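Local coordinates for protein EF0056 (Enterococcus faecalis, PDB 6ORI) that is of unknown function but, as an enterococcal surface protein with immunoglobulin-like domains, probably acts at the cell surface in biofilm formation, at residues L34-P38 with Y167-L171; V45-I51 with T143-D149. All coordinates share one frame; numbering follows the deposited sequence. Where two conformers were deposited one is given.

Interaction 1 of 2, residues L34-P38 with Y167-L171; sequences LQFNP and YRIYL
Phe-36 and Tyr-167 meet as a T-shaped pair, the edge of the phenylalanine directed at the face of the tyrosine. The centroids lie 4.9 Å apart and the planes are inclined at 66°. Phe-36 CD2 does the touching: it sits over the centre of the Tyr-167 ring and comes within 3.5 Å of Tyr-167 CD1. Tyr-167 has CG wedged between its own backbone N and carbonyl carbon (chi1 57°), which lays the ring across the end of strand 31-38. There Pro-38 CG approaches Tyr-167 CE2 at 3.8 Å.

Further along, Ile-169 fits between Phe-36 and Leu-34. Its CG2 branch rests 3.9 Å from Phe-36 CB, while CG1 meets Leu-34 CD2, the two side chains crossing at about a right angle. Leu-34 brings CD2 to 3.6 Å from Tyr-170 C. Ile-70 and Val-55 pack against both Leu-34 and Ile-169, extending this apolar interior.

The polar tip of Tyr-167 is linked by one water, 2.8 Å from its OH and 2.7 Å from Phe-36 O, to which the water donates. The strands run at 152°, their axes 6.8 Å apart at closest approach, and face each other through side chains as in the core of a beta sandwich. Apolar and aromatic surfaces therefore make the direct contact, and one water joins the tyrosine hydroxyl to a main-chain carbonyl of the other strand.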
ATOM      1  N   LEU A  34       0.674  -9.065  -0.074  1.00  5.34           N
ATOM      2  CA  LEU A  34       1.315  -8.977  -1.379  1.00  5.61           C
ATOM      3  C   LEU A  34       1.702  -7.528  -1.559  1.00  4.84           C
ATOM      4  O   LEU A  34       0.860  -6.639  -1.464  1.00  6.72           O
ATOM      5  CB  LEU A  34       0.343  -9.437  -2.462  1.00  5.88           C
ATOM      6  CG  LEU A  34       0.875  -9.491  -3.886  1.00  6.61           C
ATOM      7  CD1 LEU A  34       2.011 -10.489  -4.012  1.00  7.68           C
ATOM      8  CD2 LEU A  34      -0.260  -9.827  -4.845  1.00  7.91           C
ATOM      9  N   GLN A  35       2.993  -7.264  -1.751  1.00  4.29           N
ATOM     10  CA  GLN A  35       3.491  -5.903  -1.869  1.00  4.51           C
ATOM     11  C   GLN A  35       4.500  -5.789  -2.989  1.00  4.92           C
ATOM     12  O   GLN A  35       5.256  -6.725  -3.249  1.00  5.20           O
ATOM     13  CB  GLN A  35       4.185  -5.467  -0.588  1.00  4.20           C
ATOM     14  CG  GLN A  35       3.357  -5.534   0.659  1.00  6.92           C
ATOM     15  CD  GLN A  35       2.293  -4.490   0.718  1.00  8.93           C
ATOM     16  OE1 GLN A  35       2.381  -3.435   0.089  1.00 13.92           O
ATOM     17  NE2 GLN A  35       1.262  -4.779   1.461  1.00 10.67           N
ATOM     18  N   PHE A  36       4.505  -4.621  -3.636  1.00  5.11           N
ATOM     19  CA  PHE A  36       5.472  -4.234  -4.659  1.00  4.95           C
ATOM     20  C   PHE A  36       6.283  -3.087  -4.110  1.00  5.03           C
ATOM     21  O   PHE A  36       5.729  -2.051  -3.747  1.00  7.04           O
ATOM     22  CB  PHE A  36       4.728  -3.808  -5.926  1.00  6.31           C
ATOM     23  CG  PHE A  36       5.598  -3.319  -7.049  1.00  5.12           C
ATOM     24  CD1 PHE A  36       6.343  -4.197  -7.827  1.00  6.09           C
ATOM     25  CD2 PHE A  36       5.651  -1.982  -7.342  1.00  7.06           C
ATOM     26  CE1 PHE A  36       7.122  -3.721  -8.866  1.00  7.83           C
ATOM     27  CE2 PHE A  36       6.430  -1.527  -8.391  1.00  8.68           C
ATOM     28  CZ  PHE A  36       7.154  -2.394  -9.131  1.00  7.36           C
ATOM     29  N   ASN A  37       7.599  -3.284  -4.027  1.00  4.14           N
ATOM     30  CA  ASN A  37       8.468  -2.305  -3.383  1.00  4.63           C
ATOM     31  C   ASN A  37       9.585  -1.869  -4.335  1.00  4.62           C
ATOM     32  O   ASN A  37      10.663  -2.457  -4.352  1.00  5.55           O
ATOM     33  CB  ASN A  37       9.075  -2.859  -2.101  1.00  6.25           C
ATOM     34  CG  ASN A  37       9.930  -1.820  -1.385  1.00  7.07           C
ATOM     35  OD1 ASN A  37       9.776  -0.628  -1.608  1.00  9.55           O
ATOM     36  ND2 ASN A  37      10.842  -2.282  -0.563  1.00  8.93           N
ATOM     37  N   PRO A  38       9.322  -0.818  -5.117  1.00  5.10           N
ATOM     38  CA  PRO A  38      10.321  -0.279  -6.046  1.00  5.86           C
ATOM     39  C   PRO A  38      11.230   0.743  -5.380  1.00  5.88           C
ATOM     40  O   PRO A  38      10.799   1.464  -4.447  1.00  8.68           O
ATOM     41  CB  PRO A  38       9.447   0.419  -7.102  1.00  6.75           C
ATOM     42  CG  PRO A  38       8.287   0.948  -6.312  1.00  5.95           C
ATOM     43  CD  PRO A  38       8.045  -0.079  -5.207  1.00  6.86           C
ATOM     44  N   TYR A 167       1.269   2.352  -9.399  1.00  5.68           N
ATOM     45  CA  TYR A 167       1.355   0.913  -9.614  1.00  6.38           C
ATOM     46  C   TYR A 167       0.259   0.249  -8.792  1.00  5.99           C
ATOM     47  O   TYR A 167      -0.196   0.806  -7.793  1.00  6.79           O
ATOM     48  CB  TYR A 167       2.719   0.362  -9.231  1.00  6.46           C
ATOM     49  CG  TYR A 167       3.166   0.619  -7.818  1.00  8.21           C
ATOM     50  CD1 TYR A 167       2.684  -0.127  -6.753  1.00 10.73           C
ATOM     51  CD2 TYR A 167       4.116   1.591  -7.557  1.00  8.38           C
ATOM     52  CE1 TYR A 167       3.129   0.137  -5.450  1.00  9.96           C
ATOM     53  CE2 TYR A 167       4.574   1.838  -6.286  1.00 10.17           C
ATOM     54  CZ  TYR A 167       4.089   1.108  -5.247  1.00 10.75           C
ATOM     55  OH  TYR A 167       4.573   1.391  -3.987  1.00 15.88           O
ATOM     56  N   ARG A 168      -0.187  -0.923  -9.233  1.00  6.76           N
ATOM     57  CA  ARG A 168      -1.106  -1.758  -8.462  1.00  5.77           C
ATOM     58  C   ARG A 168      -0.660  -3.199  -8.578  1.00  5.86           C
ATOM     59  O   ARG A 168      -0.484  -3.701  -9.693  1.00  6.63           O
ATOM     60  CB  ARG A 168      -2.539  -1.600  -8.977  1.00  7.81           C
ATOM     61  CG  ARG A 168      -3.582  -2.495  -8.278  1.00  6.71           C
ATOM     62  CD  ARG A 168      -4.880  -2.577  -9.074  1.00 12.36           C
ATOM     63  NE  ARG A 168      -5.999  -3.068  -8.285  1.00 11.73           N
ATOM     64  CZ  ARG A 168      -7.106  -3.607  -8.785  1.00 12.73           C
ATOM     65  NH1 ARG A 168      -7.264  -3.785 -10.087  1.00 13.22           N
ATOM     66  NH2 ARG A 168      -8.069  -3.974  -7.953  1.00 14.27           N
ATOM     67  N   ILE A 169      -0.468  -3.883  -7.455  1.00  4.39           N
ATOM     68  CA  ILE A 169      -0.191  -5.305  -7.450  1.00  3.47           C
ATOM     69  C   ILE A 169      -1.356  -6.033  -6.782  1.00  4.35           C
ATOM     70  O   ILE A 169      -1.939  -5.543  -5.808  1.00  4.55           O
ATOM     71  CB  ILE A 169       1.172  -5.607  -6.798  1.00  4.95           C
ATOM     72  CG1 ILE A 169       1.606  -7.044  -7.109  1.00  5.04           C
ATOM     73  CG2 ILE A 169       1.139  -5.322  -5.298  1.00  5.71           C
ATOM     74  CD1 ILE A 169       3.030  -7.359  -6.708  1.00  8.83           C
ATOM     75  N   TYR A 170      -1.757  -7.162  -7.345  1.00  4.58           N
ATOM     76  CA  TYR A 170      -2.920  -7.868  -6.838  1.00  4.45           C
ATOM     77  C   TYR A 170      -2.866  -9.327  -7.224  1.00  3.68           C
ATOM     78  O   TYR A 170      -2.057  -9.730  -8.044  1.00  5.21           O
ATOM     79  CB  TYR A 170      -4.226  -7.208  -7.309  1.00  4.60           C
ATOM     80  CG  TYR A 170      -4.424  -7.054  -8.804  1.00  5.42           C
ATOM     81  CD1 TYR A 170      -3.741  -6.069  -9.524  1.00  5.80           C
ATOM     82  CD2 TYR A 170      -5.350  -7.829  -9.488  1.00  6.57           C
ATOM     83  CE1 TYR A 170      -3.953  -5.908 -10.892  1.00  6.42           C
ATOM     84  CE2 TYR A 170      -5.558  -7.666 -10.852  1.00  6.25           C
ATOM     85  CZ  TYR A 170      -4.857  -6.690 -11.530  1.00  7.38           C
ATOM     86  OH  TYR A 170      -5.043  -6.473 -12.874  1.00 11.23           O
ATOM     87  N   LEU A 171      -3.711 -10.126  -6.587  1.00  5.14           N
ATOM     88  CA  LEU A 171      -3.757 -11.558  -6.809  1.00  5.16           C
ATOM     89  C   LEU A 171      -5.092 -11.956  -7.402  1.00  5.34           C
ATOM     90  O   LEU A 171      -6.132 -11.540  -6.882  1.00  6.29           O
ATOM     91  CB  LEU A 171      -3.557 -12.248  -5.474  1.00  6.27           C
ATOM     92  CG  LEU A 171      -3.488 -13.761  -5.495  1.00  7.12           C
ATOM     93  CD1 LEU A 171      -2.245 -14.207  -6.227  1.00  7.73           C
ATOM     94  CD2 LEU A 171      -3.507 -14.300  -4.066  1.00  7.55           C
TER
HETATM   95  O   HOH W   1       4.673  -0.445  -1.843  1.00 22.81           O

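Interaction 2 of 2, residues V45-I51 with T143-D149; sequences VLQGNTI and TFEKNLD
Asn-49 and Phe-144 grip each other by two hydrogen bonds, one in each direction. Phe-144 N donates to Asn-49 O at 2.8 Å, and Asn-49 ND2 returns a bond of 2.9 Å to Phe-144 O, in its carbonyl plane. The side chain of Asn-49, with CG held between backbone N and carbonyl carbon (chi1 70°), thus answers a main-chain group where the strands part. Thr-50 and Thr-143 next to them form an antiparallel, non-hydrogen-bonded pair.

Two further main-chain bonds tie the start of helix 148-155 to the 3-10 turn and the loop after it. Leu-148 N reaches Gly-48 O at 2.9 Å with an N-H...O angle of 163°, and Asp-149 N reaches Leu-46 O at 2.8 Å. A water donates to Asn-147 OD1 at 2.7 Å and, weakly, to Asn-49 OD1.

The apolar contacts centre on Leu-148. Its CD1 is 3.9 Å from Ile-51 CG1 and also meets Val-45 CG1, whose side chain runs beside it in the same direction. Leu-46 CD2 meets Leu-148 CB. Ile-51 CD1 approaches Phe-144 CE1 at 3.7 Å, and Leu-148 CD2 covers one face of the Phe-144 ring, offset toward its rim. Ile-41 extends this cluster by packing on Leu-46 and Ile-51. Carbonyls of the turn and loop thereby accept N-H groups that the first helical turn cannot bond internally, coupling that helix, with the packing of Leu-148, to the ends of two adjacent strands.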
ATOM      1  N   VAL A  45      19.394   7.184 -11.089  1.00  9.51           N
ATOM      2  CA  VAL A  45      18.430   6.289 -11.723  1.00  7.53           C
ATOM      3  C   VAL A  45      17.887   6.921 -12.994  1.00  8.02           C
ATOM      4  O   VAL A  45      17.611   6.238 -13.975  1.00  7.53           O
ATOM      5  CB  VAL A  45      17.260   5.930 -10.761  1.00 10.56           C
ATOM      6  CG1 VAL A  45      16.158   5.159 -11.466  1.00 10.79           C
ATOM      7  CG2 VAL A  45      17.776   5.119  -9.586  1.00 10.35           C
ATOM      8  N   LEU A  46      17.715   8.237 -12.992  1.00  8.69           N
ATOM      9  CA  LEU A  46      17.150   8.924 -14.142  1.00 10.21           C
ATOM     10  C   LEU A  46      18.025   8.823 -15.394  1.00  8.40           C
ATOM     11  O   LEU A  46      17.538   8.912 -16.527  1.00  9.99           O
ATOM     12  CB  LEU A  46      16.919  10.401 -13.830  1.00 12.81           C
ATOM     13  CG  LEU A  46      15.767  10.672 -12.866  1.00 14.76           C
ATOM     14  CD1 LEU A  46      15.838  12.105 -12.343  1.00 24.39           C
ATOM     15  CD2 LEU A  46      14.429  10.402 -13.536  1.00 15.32           C
ATOM     16  N   GLN A  47      19.332   8.635 -15.200  0.59  6.77           N
ATOM     17  CA  GLN A  47      20.274   8.532 -16.318  0.59  8.23           C
ATOM     18  C   GLN A  47      20.497   7.078 -16.731  0.59  7.68           C
ATOM     19  O   GLN A  47      21.411   6.753 -17.505  0.59  9.45           O
ATOM     20  CB  GLN A  47      21.618   9.173 -15.979  0.59 10.56           C
ATOM     21  CG  GLN A  47      21.676  10.677 -16.194  0.59 10.08           C
ATOM     22  CD  GLN A  47      21.721  11.409 -14.897  0.59 25.79           C
ATOM     23  OE1 GLN A  47      20.756  11.393 -14.151  0.59 17.76           O
ATOM     24  NE2 GLN A  47      22.856  12.028 -14.595  0.59 21.86           N
ATOM     25  N   GLY A  48      19.649   6.197 -16.206  1.00  7.34           N
ATOM     26  CA  GLY A  48      19.577   4.808 -16.660  1.00  5.95           C
ATOM     27  C   GLY A  48      18.157   4.434 -17.065  1.00  6.17           C
ATOM     28  O   GLY A  48      17.253   5.282 -17.081  1.00  7.09           O
ATOM     29  N   ASN A  49      17.959   3.159 -17.422  1.00  5.35           N
ATOM     30  CA  ASN A  49      16.685   2.699 -17.965  1.00  7.02           C
ATOM     31  C   ASN A  49      16.057   1.584 -17.153  1.00  4.81           C
ATOM     32  O   ASN A  49      15.302   0.764 -17.686  1.00  4.81           O
ATOM     33  CB  ASN A  49      16.820   2.240 -19.417  1.00  5.64           C
ATOM     34  CG  ASN A  49      17.586   0.956 -19.552  1.00  6.16           C
ATOM     35  OD1 ASN A  49      18.551   0.693 -18.830  1.00  7.87           O
ATOM     36  ND2 ASN A  49      17.154   0.137 -20.477  1.00  6.96           N
ATOM     37  N   THR A  50      16.366   1.535 -15.868  1.00  5.01           N
ATOM     38  CA  THR A  50      15.837   0.477 -15.009  1.00  5.94           C
ATOM     39  C   THR A  50      15.250   0.992 -13.698  1.00  6.28           C
ATOM     40  O   THR A  50      15.701   1.978 -13.121  1.00  5.86           O
ATOM     41  CB  THR A  50      16.923  -0.585 -14.688  1.00  6.14           C
ATOM     42  OG1 THR A  50      18.077   0.051 -14.123  1.00  8.41           O
ATOM     43  CG2 THR A  50      17.302  -1.349 -15.933  1.00  8.84           C
ATOM     44  N   ILE A  51      14.241   0.272 -13.225  1.00  4.75           N
ATOM     45  CA  ILE A  51      13.759   0.441 -11.852  1.00  6.02           C
ATOM     46  C   ILE A  51      13.899  -0.895 -11.135  1.00  5.25           C
ATOM     47  O   ILE A  51      13.327  -1.897 -11.574  1.00  5.66           O
ATOM     48  CB  ILE A  51      12.297   0.915 -11.816  1.00  5.52           C
ATOM     49  CG1 ILE A  51      12.168   2.312 -12.423  1.00  6.13           C
ATOM     50  CG2 ILE A  51      11.727   0.869 -10.378  1.00  7.23           C
ATOM     51  CD1 ILE A  51      10.738   2.776 -12.595  1.00  6.75           C
ATOM     52  N   THR A 143      12.814  -2.961 -17.036  1.00  4.08           N
ATOM     53  CA  THR A 143      13.726  -2.425 -18.046  1.00  5.46           C
ATOM     54  C   THR A 143      12.928  -1.664 -19.095  1.00  4.24           C
ATOM     55  O   THR A 143      12.000  -2.207 -19.677  1.00  5.70           O
ATOM     56  CB  THR A 143      14.502  -3.571 -18.721  1.00  5.60           C
ATOM     57  OG1 THR A 143      15.292  -4.254 -17.755  1.00  6.67           O
ATOM     58  CG2 THR A 143      15.430  -3.049 -19.807  1.00  7.64           C
ATOM     59  N   PHE A 144      13.358  -0.438 -19.385  1.00  4.14           N
ATOM     60  CA  PHE A 144      12.658   0.464 -20.304  1.00  4.66           C
ATOM     61  C   PHE A 144      13.369   0.602 -21.642  1.00  5.40           C
ATOM     62  O   PHE A 144      14.567   0.374 -21.738  1.00  4.95           O
ATOM     63  CB  PHE A 144      12.489   1.859 -19.653  1.00  5.13           C
ATOM     64  CG  PHE A 144      11.542   1.893 -18.463  1.00  4.14           C
ATOM     65  CD1 PHE A 144      12.006   1.625 -17.198  1.00  6.67           C
ATOM     66  CD2 PHE A 144      10.204   2.175 -18.625  1.00  5.56           C
ATOM     67  CE1 PHE A 144      11.127   1.647 -16.104  1.00  5.14           C
ATOM     68  CE2 PHE A 144       9.344   2.219 -17.549  1.00  6.62           C
ATOM     69  CZ  PHE A 144       9.811   1.927 -16.280  1.00  5.35           C
ATOM     70  N   GLU A 145      12.615   1.012 -22.662  0.53  5.68           N
ATOM     71  CA  GLU A 145      13.147   1.247 -24.010  0.53  5.49           C
ATOM     72  C   GLU A 145      14.068   2.442 -24.095  0.53  7.53           C
ATOM     73  O   GLU A 145      14.902   2.528 -25.004  0.53  7.71           O
ATOM     74  CB  GLU A 145      11.995   1.513 -24.975  0.53  3.43           C
ATOM     75  CG  GLU A 145      11.071   0.343 -25.174  0.53  5.73           C
ATOM     76  CD  GLU A 145       9.859   0.705 -26.015  0.53 13.33           C
ATOM     77  OE1 GLU A 145       9.461   1.898 -26.029  0.53 15.49           O
ATOM     78  OE2 GLU A 145       9.296  -0.203 -26.660  0.53 27.30           O
ATOM     79  N   LYS A 146      13.871   3.378 -23.176  1.00  6.64           N
ATOM     80  CA  LYS A 146      14.619   4.637 -23.130  1.00  6.62           C
ATOM     81  C   LYS A 146      15.021   4.877 -21.699  1.00  7.33           C
ATOM     82  O   LYS A 146      14.437   4.318 -20.767  1.00  6.80           O
ATOM     83  CB  LYS A 146      13.725   5.830 -23.521  1.00 14.45           C
ATOM     84  CG  LYS A 146      13.145   5.810 -24.897  1.00 19.62           C
ATOM     85  CD  LYS A 146      12.159   6.988 -25.042  1.00 19.81           C
ATOM     86  CE  LYS A 146      11.457   6.987 -26.389  1.00 34.56           C
ATOM     87  NZ  LYS A 146      12.401   7.258 -27.506  1.00 54.75           N
ATOM     88  N   ASN A 147      15.979   5.759 -21.487  1.00  6.87           N
ATOM     89  CA  ASN A 147      16.308   6.155 -20.143  1.00  6.54           C
ATOM     90  C   ASN A 147      15.177   6.952 -19.479  1.00  7.51           C
ATOM     91  O   ASN A 147      14.373   7.592 -20.160  1.00  7.85           O
ATOM     92  CB  ASN A 147      17.588   6.973 -20.133  1.00  7.27           C
ATOM     93  CG  ASN A 147      18.807   6.133 -20.454  1.00  8.30           C
ATOM     94  OD1 ASN A 147      18.865   4.947 -20.134  1.00  8.30           O
ATOM     95  ND2 ASN A 147      19.798   6.746 -21.080  1.00 12.22           N
ATOM     96  N   LEU A 148      15.135   6.906 -18.154  1.00  7.14           N
ATOM     97  CA  LEU A 148      14.017   7.468 -17.431  1.00  6.59           C
ATOM     98  C   LEU A 148      13.966   8.986 -17.529  1.00  8.54           C
ATOM     99  O   LEU A 148      12.869   9.541 -17.536  1.00  7.43           O
ATOM    100  CB  LEU A 148      14.051   6.975 -15.994  1.00  9.24           C
ATOM    101  CG  LEU A 148      13.541   5.529 -15.945  1.00 10.03           C
ATOM    102  CD1 LEU A 148      14.079   4.789 -14.739  1.00 12.28           C
ATOM    103  CD2 LEU A 148      12.020   5.497 -15.952  1.00  9.64           C
ATOM    104  N   ASP A 149      15.116   9.654 -17.650  1.00  7.33           N
ATOM    105  CA  ASP A 149      15.118  11.107 -17.849  1.00  7.84           C
ATOM    106  C   ASP A 149      14.386  11.486 -19.133  1.00  9.22           C
ATOM    107  O   ASP A 149      13.595  12.436 -19.139  1.00  8.03           O
ATOM    108  CB  ASP A 149      16.525  11.733 -17.800  1.00 10.11           C
ATOM    109  CG  ASP A 149      17.548  11.111 -18.775  1.00 16.29           C
ATOM    110  OD1 ASP A 149      17.239  10.241 -19.616  1.00 14.56           O
ATOM    111  OD2 ASP A 149      18.731  11.532 -18.695  1.00 25.22           O
TER
HETATM  112  O   HOH W   2      20.500   2.907 -20.585  1.00  9.73           O

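In the fold
Some 20 Å separate the centres of the two contacts, yet they belong to the same antiparallel sheet system, in the part of the chain that precedes the strands from 211 onward. Strand 31-38 of interaction 1 neighbours strand 50-59, which begins within interaction 2, and Pro-38 CB touches Ile-51 CG2 at 4.0 Å where the two meet. Both segments of interaction 2 fall between those of interaction 1 in sequence, and strand 166-173 follows helices 148-155 and 157-162. Most residues of interaction 1 are buried, whereas interaction 2 is only partly buried, so one packs the interior and the other fastens strand ends and a helix start.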